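Local coordinates for protein putative alpha-L-fucosidase (Bacteroides thetaiotaomicron, PDB 4H41) that is a putative alpha-L-fucosidase with a TIM-barrel fold, probably acting in the breakdown of host glycans, at residues E135-D138 with N139-I143. Sequence-based numbering, arbitrary orientation.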
loop_
_atom_site.group_PDB
_atom_site.type_symbol
_atom_site.label_atom_id
_atom_site.label_comp_id
_atom_site.label_asym_id
_atom_site.label_seq_id
_atom_site.Cartn_x
_atom_site.Cartn_y
_atom_site.Cartn_z
ATOM N N GLU B 135 -24.824 -21.037 0.892
ATOM C CA GLU B 135 -24.684 -20.381 -0.407
ATOM C C GLU B 135 -25.550 -20.991 -1.503
ATOM O O GLU B 135 -25.672 -20.417 -2.589
ATOM C CB GLU B 135 -23.212 -20.412 -0.812
ATOM C CG GLU B 135 -22.293 -19.665 0.162
ATOM C CD GLU B 135 -22.683 -18.210 0.361
ATOM O OE1 GLU B 135 -23.235 -17.615 -0.592
ATOM O OE2 GLU B 135 -22.591 -17.715 1.503
ATOM N N ILE B 136 -26.154 -22.138 -1.243
ATOM C CA ILE B 136 -26.933 -22.819 -2.271
ATOM C C ILE B 136 -28.172 -22.025 -2.694
ATOM O O ILE B 136 -28.398 -21.875 -3.894
ATOM C CB ILE B 136 -27.367 -24.226 -1.791
ATOM C CG1 ILE B 136 -26.145 -25.131 -1.453
ATOM C CG2 ILE B 136 -28.235 -24.902 -2.878
ATOM C CD1 ILE B 136 -26.515 -26.330 -0.661
ATOM N N GLU B 137 -29.001 -21.575 -1.734
ATOM C CA GLU B 137 -30.311 -21.009 -2.056
ATOM C C GLU B 137 -30.281 -19.813 -2.996
ATOM O O GLU B 137 -31.007 -19.845 -3.994
ATOM C CB GLU B 137 -31.088 -20.642 -0.800
ATOM C CG GLU B 137 -32.549 -20.322 -1.091
ATOM C CD GLU B 137 -33.486 -20.507 0.084
ATOM O OE1 GLU B 137 -33.064 -20.234 1.231
ATOM O OE2 GLU B 137 -34.648 -20.916 -0.146
ATOM N N ASP B 138 -29.505 -18.780 -2.710
ATOM C CA ASP B 138 -29.474 -17.589 -3.608
ATOM C C ASP B 138 -28.957 -17.967 -4.978
ATOM O O ASP B 138 -29.445 -17.442 -5.969
ATOM C CB ASP B 138 -28.616 -16.464 -3.046
ATOM C CG ASP B 138 -29.164 -15.790 -1.796
ATOM O OD1 ASP B 138 -30.392 -15.787 -1.605
ATOM O OD2 ASP B 138 -28.369 -15.382 -0.967
ATOM N N ASN B 139 -27.981 -18.909 -5.047
ATOM C CA ASN B 139 -27.450 -19.311 -6.336
ATOM C C ASN B 139 -28.478 -20.097 -7.143
ATOM O O ASN B 139 -28.384 -20.043 -8.356
ATOM C CB ASN B 139 -26.158 -20.053 -6.230
ATOM C CG ASN B 139 -25.024 -19.093 -6.102
ATOM O OD1 ASN B 139 -24.755 -18.282 -7.027
ATOM N ND2 ASN B 139 -24.414 -19.051 -4.938
ATOM N N LYS B 140 -29.500 -20.733 -6.521
ATOM C CA LYS B 140 -30.558 -21.357 -7.315
ATOM C C LYS B 140 -31.246 -20.327 -8.208
ATOM O O LYS B 140 -31.547 -20.626 -9.367
ATOM C CB LYS B 140 -31.609 -22.056 -6.444
ATOM C CG LYS B 140 -31.063 -23.192 -5.618
ATOM C CD LYS B 140 -32.165 -24.092 -5.138
ATOM C CE LYS B 140 -31.614 -25.066 -4.130
ATOM N NZ LYS B 140 -32.542 -26.185 -3.830
ATOM N N TYR B 141 -31.481 -19.127 -7.686
ATOM C CA TYR B 141 -32.132 -18.053 -8.436
ATOM C C TYR B 141 -31.167 -17.380 -9.381
ATOM O O TYR B 141 -31.545 -17.076 -10.503
ATOM C CB TYR B 141 -32.717 -17.009 -7.488
ATOM C CG TYR B 141 -33.820 -17.574 -6.638
ATOM C CD1 TYR B 141 -35.135 -17.602 -7.093
ATOM C CD2 TYR B 141 -33.546 -18.144 -5.404
ATOM C CE1 TYR B 141 -36.159 -18.133 -6.314
ATOM C CE2 TYR B 141 -34.554 -18.696 -4.624
ATOM C CZ TYR B 141 -35.862 -18.697 -5.084
ATOM O OH TYR B 141 -36.856 -19.247 -4.311
ATOM N N VAL B 142 -29.918 -17.146 -8.937
ATOM C CA VAL B 142 -28.899 -16.491 -9.759
ATOM C C VAL B 142 -28.589 -17.325 -10.991
ATOM O O VAL B 142 -28.581 -16.782 -12.100
ATOM C CB VAL B 142 -27.624 -16.173 -8.942
ATOM C CG1 VAL B 142 -26.444 -15.785 -9.848
ATOM C CG2 VAL B 142 -27.896 -15.064 -7.909
ATOM N N ILE B 143 -28.276 -18.612 -10.806
ATOM C CA ILE B 143 -28.003 -19.494 -11.937
ATOM C C ILE B 143 -29.169 -19.461 -12.939
ATOM O O ILE B 143 -28.925 -19.305 -14.125
ATOM C CB ILE B 143 -27.696 -20.934 -11.453
ATOM C CG1 ILE B 143 -26.363 -20.956 -10.646
ATOM C CG2 ILE B 143 -27.619 -21.938 -12.642
ATOM C CD1 ILE B 143 -26.196 -22.229 -9.706
#
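The carboxamide of N139 reaches back to the carbonyl of E135, four residues earlier. ND2 donates to E135 O at 3.0 Å, with an N-H...O angle of 156°. The oxygen lies close to the amide plane of N139, while ND2 sits 23° off the carbonyl plane of E135. With CG beside its own backbone N (chi1 -83°), the N139 amide is placed next to the preceding turn, within bonding distance of E135 O. Its OD1 accepts from Y121 N, so both ends of this buried amide are used. Replacing N139 by alanine removes both amide atoms, and E135 O would probably lose this donor and Y121 N its acceptor.

Backbone bonds make the next turns. K140 N donates to I136 O at 3.1 Å and more weakly to E137 O. V142 N meets D138 O at 3.0 Å in a straighter bond, and Y141 N adds a weak bond to the same oxygen.

One apolar contact joins side chains. I136 CG2 touches K140 CE at 3.6 Å, the two side chains crossing at a slant. The K140 chain is extended beyond CG, which carries its methylenes past this methyl. Two other groups lie beside carbonyl oxygens. E137 O is at the edge of the Y141 ring, 3.4 Å from CD2. V142 CG2 packs against D138 O at 3.4 Å.

The carboxylates of E135 and D138 have partners outside the two segments. E135 accepts from S123 N and Y126 N; D138 forms a salt bridge with R125 and a hydrogen bond with Y88. I136 also rests on A176 of helix 173-187 and borders a bound polyether, probably from the crystallisation liquor.

The arrangement is the first turns of helix 136-151, with i to i+4 bonding, joined to the loop after strand 115-119 in an eight-stranded TIM barrel.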